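PDB 3MY9: muconate cycloisomerase from Azorhizobium caulinodans, which is a member of the enolase superfamily, whose proteins pair an N-terminal capping domain with a TIM-barrel-like domain, and carries bound magnesium. Local coordinates for residues D144-F147 against D148-L151; K172-A175 against E176-I180; G186-G189 against E190-D193. All coordinates share one frame; numbering follows the deposited sequence.

Contact 1 of 3, residues D144-F147 against D148-L151; sequences DPDF and DADL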
loop_
_atom_site.group_PDB
_atom_site.type_symbol
_atom_site.label_atom_id
_atom_site.label_comp_id
_atom_site.label_asym_id
_atom_site.label_seq_id
_atom_site.Cartn_x
_atom_site.Cartn_y
_atom_site.Cartn_z
ATOM N N ASP A 144 23.904 -32.167 -19.983
ATOM C CA ASP A 144 24.352 -32.865 -21.188
ATOM C C ASP A 144 23.216 -32.885 -22.201
ATOM O O ASP A 144 22.095 -33.262 -21.847
ATOM C CB ASP A 144 24.759 -34.299 -20.849
ATOM C CG ASP A 144 25.635 -34.938 -21.931
ATOM O OD1 ASP A 144 25.336 -34.775 -23.133
ATOM O OD2 ASP A 144 26.616 -35.615 -21.569
ATOM N N PRO A 145 23.485 -32.462 -23.458
ATOM C CA PRO A 145 22.495 -32.611 -24.521
ATOM C C PRO A 145 22.021 -34.055 -24.653
ATOM O O PRO A 145 20.876 -34.295 -25.017
ATOM C CB PRO A 145 23.262 -32.185 -25.785
ATOM C CG PRO A 145 24.309 -31.271 -25.310
ATOM C CD PRO A 145 24.679 -31.726 -23.919
ATOM N N ASP A 146 22.908 -35.005 -24.377
ATOM C CA ASP A 146 22.549 -36.417 -24.400
ATOM C C ASP A 146 22.078 -36.774 -23.002
ATOM O O ASP A 146 22.895 -37.067 -22.126
ATOM C CB ASP A 146 23.756 -37.264 -24.817
ATOM C CG ASP A 146 23.444 -38.759 -24.906
ATOM O OD1 ASP A 146 22.297 -39.166 -24.628
ATOM O OD2 ASP A 146 24.360 -39.530 -25.272
ATOM N N PHE A 147 20.762 -36.739 -22.784
ATOM C CA PHE A 147 20.226 -36.984 -21.446
ATOM C C PHE A 147 20.534 -38.376 -20.929
ATOM O O PHE A 147 20.756 -38.549 -19.732
ATOM C CB PHE A 147 18.706 -36.786 -21.352
ATOM C CG PHE A 147 18.157 -37.214 -20.016
ATOM C CD1 PHE A 147 18.618 -36.617 -18.857
ATOM C CD2 PHE A 147 17.266 -38.262 -19.915
ATOM C CE1 PHE A 147 18.172 -37.027 -17.619
ATOM C CE2 PHE A 147 16.802 -38.672 -18.676
ATOM C CZ PHE A 147 17.257 -38.053 -17.530
ATOM N N ASP A 148 20.517 -39.365 -21.823
ATOM C CA ASP A 148 20.841 -40.741 -21.446
ATOM C C ASP A 148 22.232 -40.824 -20.815
ATOM O O ASP A 148 22.431 -41.571 -19.860
ATOM C CB ASP A 148 20.727 -41.687 -22.653
ATOM C CG ASP A 148 19.281 -41.880 -23.120
ATOM O OD1 ASP A 148 19.062 -42.627 -24.090
ATOM O OD2 ASP A 148 18.360 -41.289 -22.532
ATOM N N ALA A 149 23.182 -40.049 -21.340
ATOM C CA ALA A 149 24.522 -39.945 -20.738
ATOM C C ALA A 149 24.414 -39.462 -19.290
ATOM O O ALA A 149 25.065 -39.999 -18.398
ATOM C CB ALA A 149 25.400 -38.986 -21.535
ATOM N N ASP A 150 23.570 -38.462 -19.069
ATOM C CA ASP A 150 23.372 -37.897 -17.741
ATOM C C ASP A 150 22.663 -38.871 -16.796
ATOM O O ASP A 150 22.994 -38.930 -15.607
ATOM C CB ASP A 150 22.595 -36.566 -17.817
ATOM C CG ASP A 150 23.500 -35.345 -17.789
ATOM O OD1 ASP A 150 24.705 -35.495 -17.496
ATOM O OD2 ASP A 150 22.999 -34.216 -18.028
ATOM N N LEU A 151 21.684 -39.608 -17.321
ATOM C CA LEU A 151 20.932 -40.583 -16.530
ATOM C C LEU A 151 21.845 -41.670 -15.958
ATOM O O LEU A 151 21.654 -42.113 -14.828
ATOM C CB LEU A 151 19.829 -41.232 -17.388
ATOM C CG LEU A 151 18.871 -42.231 -16.713
ATOM C CD1 LEU A 151 18.265 -41.625 -15.455
ATOM C CD2 LEU A 151 17.746 -42.741 -17.682
#
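D150 reaches back from the first turn of helix 147-157 to the loop that leads into it, where its OD2 accepts the backbone N of D144 at 3.0 Å. The N-H points almost straight at the oxygen (160°) but meets it from above the carboxylate plane, and the same OD2 lies 3.3 Å from CB of D144. D144 turns its own carboxylate away from this bond: with CG anti to the backbone N (chi1 -162°), OD1 accepts the backbone N of D146 at 2.7 Å, closing an Asx turn. Its other oxygen, OD2, rests on the methyl of A149. That OD2 also comes within 4.5 Å of OD1 of D150, and two like charges so close probably repel; a weak, long ion pair from D144 to R153 may offset this in part.

The CG of F147 also stands anti to the backbone N, which lays the ring along the helix so that CB of L151 sits over one face, 4.1 Å from CZ and offset toward the rim. The ring stands steeply to the D150 carboxylate, 79° between the planes. L151 N bonds F147 O at 2.8 Å. Together the Asx turn and the N-cap residue D146 form a helix N-terminus following strand 135-142 of the barrel-like domain.

Contact 2 of 3, residues K172-A175 against E176-I180; sequences KPHA and EELRI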
loop_
_atom_site.group_PDB
_atom_site.type_symbol
_atom_site.label_atom_id
_atom_site.label_comp_id
_atom_site.label_asym_id
_atom_site.label_seq_id
_atom_site.Cartn_x
_atom_site.Cartn_y
_atom_site.Cartn_z
ATOM N N LYS A 172 16.307 -27.163 -24.024
ATOM C CA LYS A 172 15.663 -28.071 -24.960
ATOM C C LYS A 172 14.182 -27.731 -25.021
ATOM O O LYS A 172 13.663 -27.068 -24.107
ATOM C CB LYS A 172 15.873 -29.515 -24.514
ATOM C CG LYS A 172 17.341 -29.865 -24.258
ATOM C CD LYS A 172 17.524 -31.324 -23.850
ATOM C CE LYS A 172 18.768 -31.477 -22.960
ATOM N NZ LYS A 172 19.327 -32.856 -22.934
ATOM N N PRO A 173 13.482 -28.189 -26.075
ATOM C CA PRO A 173 12.061 -27.878 -26.122
ATOM C C PRO A 173 11.339 -28.281 -24.813
ATOM O O PRO A 173 11.619 -29.335 -24.221
ATOM C CB PRO A 173 11.549 -28.710 -27.309
ATOM C CG PRO A 173 12.761 -29.114 -28.083
ATOM C CD PRO A 173 13.851 -29.212 -27.067
ATOM N N HIS A 174 10.442 -27.435 -24.367
ATOM C CA HIS A 174 9.784 -27.625 -23.075
ATOM C C HIS A 174 9.251 -29.044 -22.868
ATOM O O HIS A 174 9.489 -29.645 -21.817
ATOM C CB HIS A 174 8.654 -26.610 -22.952
ATOM C CG HIS A 174 7.954 -26.626 -21.631
ATOM N ND1 HIS A 174 8.621 -26.494 -20.430
ATOM C CD2 HIS A 174 6.635 -26.703 -21.329
ATOM C CE1 HIS A 174 7.741 -26.495 -19.447
ATOM N NE2 HIS A 174 6.530 -26.629 -19.964
ATOM N N ALA A 175 8.548 -29.581 -23.874
ATOM C CA ALA A 175 8.028 -30.953 -23.817
ATOM C C ALA A 175 9.110 -31.977 -23.478
ATOM O O ALA A 175 8.882 -32.885 -22.662
ATOM C CB ALA A 175 7.343 -31.345 -25.167
ATOM N N GLU A 176 10.274 -31.847 -24.114
ATOM C CA GLU A 176 11.388 -32.767 -23.863
ATOM C C GLU A 176 11.900 -32.615 -22.434
ATOM O O GLU A 176 12.179 -33.600 -21.775
ATOM C CB GLU A 176 12.532 -32.566 -24.876
ATOM C CG GLU A 176 13.696 -33.602 -24.752
ATOM C CD GLU A 176 14.718 -33.512 -25.885
ATOM O OE1 GLU A 176 14.562 -32.636 -26.778
ATOM O OE2 GLU A 176 15.672 -34.331 -25.891
ATOM N N GLU A 177 11.980 -31.380 -21.943
ATOM C CA GLU A 177 12.435 -31.153 -20.577
ATOM C C GLU A 177 11.443 -31.761 -19.571
ATOM O O GLU A 177 11.862 -32.290 -18.538
ATOM C CB GLU A 177 12.702 -29.665 -20.337
ATOM C CG GLU A 177 13.863 -29.175 -21.234
ATOM C CD GLU A 177 14.384 -27.786 -20.915
ATOM O OE1 GLU A 177 13.603 -26.924 -20.439
ATOM O OE2 GLU A 177 15.589 -27.554 -21.189
ATOM N N LEU A 178 10.150 -31.728 -19.890
ATOM C CA LEU A 178 9.133 -32.336 -19.027
ATOM C C LEU A 178 9.261 -33.862 -18.965
ATOM O O LEU A 178 9.127 -34.442 -17.887
ATOM C CB LEU A 178 7.711 -31.963 -19.476
ATOM C CG LEU A 178 7.241 -30.526 -19.272
ATOM C CD1 LEU A 178 5.739 -30.387 -19.682
ATOM C CD2 LEU A 178 7.440 -30.095 -17.845
ATOM N N ARG A 179 9.483 -34.497 -20.119
ATOM C CA ARG A 179 9.693 -35.954 -20.181
ATOM C C ARG A 179 10.956 -36.360 -19.400
ATOM O O ARG A 179 11.000 -37.399 -18.744
ATOM C CB ARG A 179 9.834 -36.438 -21.646
ATOM C CG ARG A 179 8.559 -36.287 -22.483
ATOM C CD ARG A 179 8.619 -37.082 -23.824
ATOM N NE ARG A 179 9.647 -36.576 -24.745
ATOM C CZ ARG A 179 9.502 -35.544 -25.588
ATOM N NH1 ARG A 179 8.356 -34.861 -25.656
ATOM N NH2 ARG A 179 10.518 -35.180 -26.366
ATOM N N ILE A 180 11.991 -35.540 -19.500
ATOM C CA ILE A 180 13.204 -35.740 -18.698
ATOM C C ILE A 180 12.901 -35.683 -17.204
ATOM O O ILE A 180 13.286 -36.571 -16.468
ATOM C CB ILE A 180 14.333 -34.761 -19.101
ATOM C CG1 ILE A 180 14.962 -35.227 -20.431
ATOM C CG2 ILE A 180 15.453 -34.720 -18.034
ATOM C CD1 ILE A 180 15.854 -34.210 -21.099
HETATM O O HOH W 1 11.260 -25.627 -20.377
#
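The N-terminal turn of helix 174-188, the helix of a beta-alpha-beta unit between strands 164-168 and 193-197, is built here round the carboxylate of E177. Its OE2 accepts the backbone N of K172 at 3.0 Å; the bond is nearly straight (164°), yet the donor stands well above the carboxylate plane. The same oxygen also receives V171 N, and OE1 receives G170 N, so three successive backbone N-H groups of the incoming loop are gathered on one buried side chain. A water adds a further bond, donating to OE1 of E177 at 2.7 Å. It is also hydrogen-bonded to ND1 of H174 at 2.8 Å, lying in the plane of the imidazole ring.

The H174 side chain leaves with CG anti to its backbone N (chi1 -176°), which swings the imidazole along the helix toward L178. There CG of L178 stands over one ring face, 4.2 Å from the centroid, in a CH-pi contact, while CD1 and CD2 approach NE2 and CE1. The K172 chain runs extended past E176, CD 4.1 Å from OE2 of E176, and its ammonium ends 4.2 Å from CD1 of I180. Backbone bonds from E177 N to O of the N-cap residue P173 and from L178 N to H174 O start the helix.

On one flank H174 NE2 bonds D213 of helix 207-215, and L178 packs on V214 of that helix; on another, K172 NZ bonds the carbonyl oxygens of D144 and P145, just ahead of helix 147-157.

Contact 3 of 3, residues G186-G189 against E190-D193; sequences GEFG and ERID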
loop_
_atom_site.group_PDB
_atom_site.type_symbol
_atom_site.label_atom_id
_atom_site.label_comp_id
_atom_site.label_asym_id
_atom_site.label_seq_id
_atom_site.Cartn_x
_atom_site.Cartn_y
_atom_site.Cartn_z
ATOM N N GLY A 186 10.440 -40.527 -11.784
ATOM C CA GLY A 186 10.030 -41.946 -11.850
ATOM C C GLY A 186 11.036 -42.942 -11.258
ATOM O O GLY A 186 10.657 -43.916 -10.606
ATOM N N GLU A 187 12.322 -42.711 -11.474
ATOM C CA GLU A 187 13.338 -43.604 -10.923
ATOM C C GLU A 187 13.759 -43.267 -9.495
ATOM O O GLU A 187 13.950 -44.164 -8.653
ATOM C CB GLU A 187 14.589 -43.573 -11.782
ATOM C CG GLU A 187 15.683 -44.530 -11.244
ATOM C CD GLU A 187 16.517 -45.137 -12.329
ATOM O OE1 GLU A 187 17.408 -45.979 -12.007
ATOM O OE2 GLU A 187 16.265 -44.778 -13.507
ATOM N N PHE A 188 13.952 -41.977 -9.248
ATOM C CA PHE A 188 14.599 -41.513 -8.036
ATOM C C PHE A 188 13.644 -40.965 -6.985
ATOM O O PHE A 188 13.986 -40.929 -5.814
ATOM C CB PHE A 188 15.631 -40.453 -8.396
ATOM C CG PHE A 188 16.764 -40.971 -9.260
ATOM C CD1 PHE A 188 17.719 -41.828 -8.730
ATOM C CD2 PHE A 188 16.896 -40.565 -10.584
ATOM C CE1 PHE A 188 18.759 -42.295 -9.521
ATOM C CE2 PHE A 188 17.939 -41.003 -11.363
ATOM C CZ PHE A 188 18.863 -41.878 -10.851
ATOM N N GLY A 189 12.461 -40.507 -7.403
ATOM C CA GLY A 189 11.507 -39.919 -6.476
ATOM C C GLY A 189 12.172 -38.822 -5.675
ATOM O O GLY A 189 12.810 -37.949 -6.254
ATOM N N GLU A 190 12.049 -38.885 -4.349
ATOM C CA GLU A 190 12.639 -37.884 -3.453
ATOM C C GLU A 190 14.026 -38.273 -2.942
ATOM O O GLU A 190 14.588 -37.616 -2.056
ATOM C CB GLU A 190 11.719 -37.618 -2.253
ATOM C CG GLU A 190 10.348 -36.998 -2.589
ATOM C CD GLU A 190 9.288 -37.323 -1.524
ATOM O OE1 GLU A 190 9.482 -36.924 -0.341
ATOM O OE2 GLU A 190 8.264 -37.986 -1.872
ATOM N N ARG A 191 14.609 -39.314 -3.511
ATOM C CA ARG A 191 15.962 -39.663 -3.163
ATOM C C ARG A 191 16.977 -38.658 -3.717
ATOM O O ARG A 191 18.145 -38.696 -3.340
ATOM C CB ARG A 191 16.284 -41.071 -3.649
ATOM C CG ARG A 191 15.395 -42.150 -3.008
ATOM C CD ARG A 191 15.238 -43.361 -3.935
ATOM N NE ARG A 191 16.524 -43.737 -4.521
ATOM C CZ ARG A 191 16.698 -44.266 -5.732
ATOM N NH1 ARG A 191 15.662 -44.500 -6.542
ATOM N NH2 ARG A 191 17.934 -44.568 -6.136
ATOM N N ILE A 192 16.544 -37.797 -4.635
ATOM C CA ILE A 192 17.386 -36.719 -5.123
ATOM C C ILE A 192 16.778 -35.385 -4.741
ATOM O O ILE A 192 15.563 -35.229 -4.726
ATOM C CB ILE A 192 17.629 -36.768 -6.663
ATOM C CG1 ILE A 192 16.318 -36.623 -7.438
ATOM C CG2 ILE A 192 18.372 -38.056 -7.057
ATOM C CD1 ILE A 192 16.524 -36.424 -8.893
ATOM N N ASP A 193 17.668 -34.454 -4.416
ATOM C CA ASP A 193 17.373 -33.097 -4.140
ATOM C C ASP A 193 17.605 -32.380 -5.476
ATOM O O ASP A 193 18.727 -32.001 -5.786
ATOM C CB ASP A 193 18.312 -32.598 -3.022
ATOM C CG ASP A 193 18.172 -31.106 -2.725
ATOM O OD1 ASP A 193 17.460 -30.389 -3.456
ATOM O OD2 ASP A 193 18.796 -30.633 -1.749
#
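R191 folds back over the end of helix 174-188 and crosses the side chain of F188 at about a right angle, the guanidinium and ring planes 49° apart. CD1 of F188 lies over one guanidinium face, whereas NH2 of R191 comes in near the plane of the phenyl ring, at its edge, 3.8 Å from CD1. A bend at chi3 (44°) brings the group round to this place and sets NH1 2.7 Å from the carbonyl O of E187, at an angle too poor for a hydrogen bond. The aliphatic part of R191 passes close to F188 O, which accepts R191 N at 2.9 Å.

The chain leaves the helix at G189, whose positive phi ends the helical run ahead of strand 193-197, at the helix-to-strand junction of a beta-alpha-beta unit of the TIM-barrel-like domain. I192 meets F188 obliquely: its CG2 is 3.9 Å from CB of F188, and both side chains pack on M154 of helix 147-157. CG of E187 lies 4.0 Å above the F188 ring plane, over its centre, while the carboxylate of E187 forms a salt bridge with R155 through OE2.

Contacts 2 and 3 sit near the two ends of helix 174-188, their centres about 18 Å apart and without touching, while contact 1 starts the neighbouring helix 147-157 and touches both. Toward contact 2, besides the lysine bonds, it packs F147 CE1 3.6 Å from I180 CG2; toward contact 3, L151 supplies apolar packing against F188. All three are partly buried, away from the centre of the chain. The two contacts at helix N-termini share a scheme, a buried carboxylate accepting backbone N-H from the incoming loop, one in contact 1 and three in contact 2. Contact 3, at the helix C-terminus, instead combines a glycine turn with aromatic and aliphatic packing.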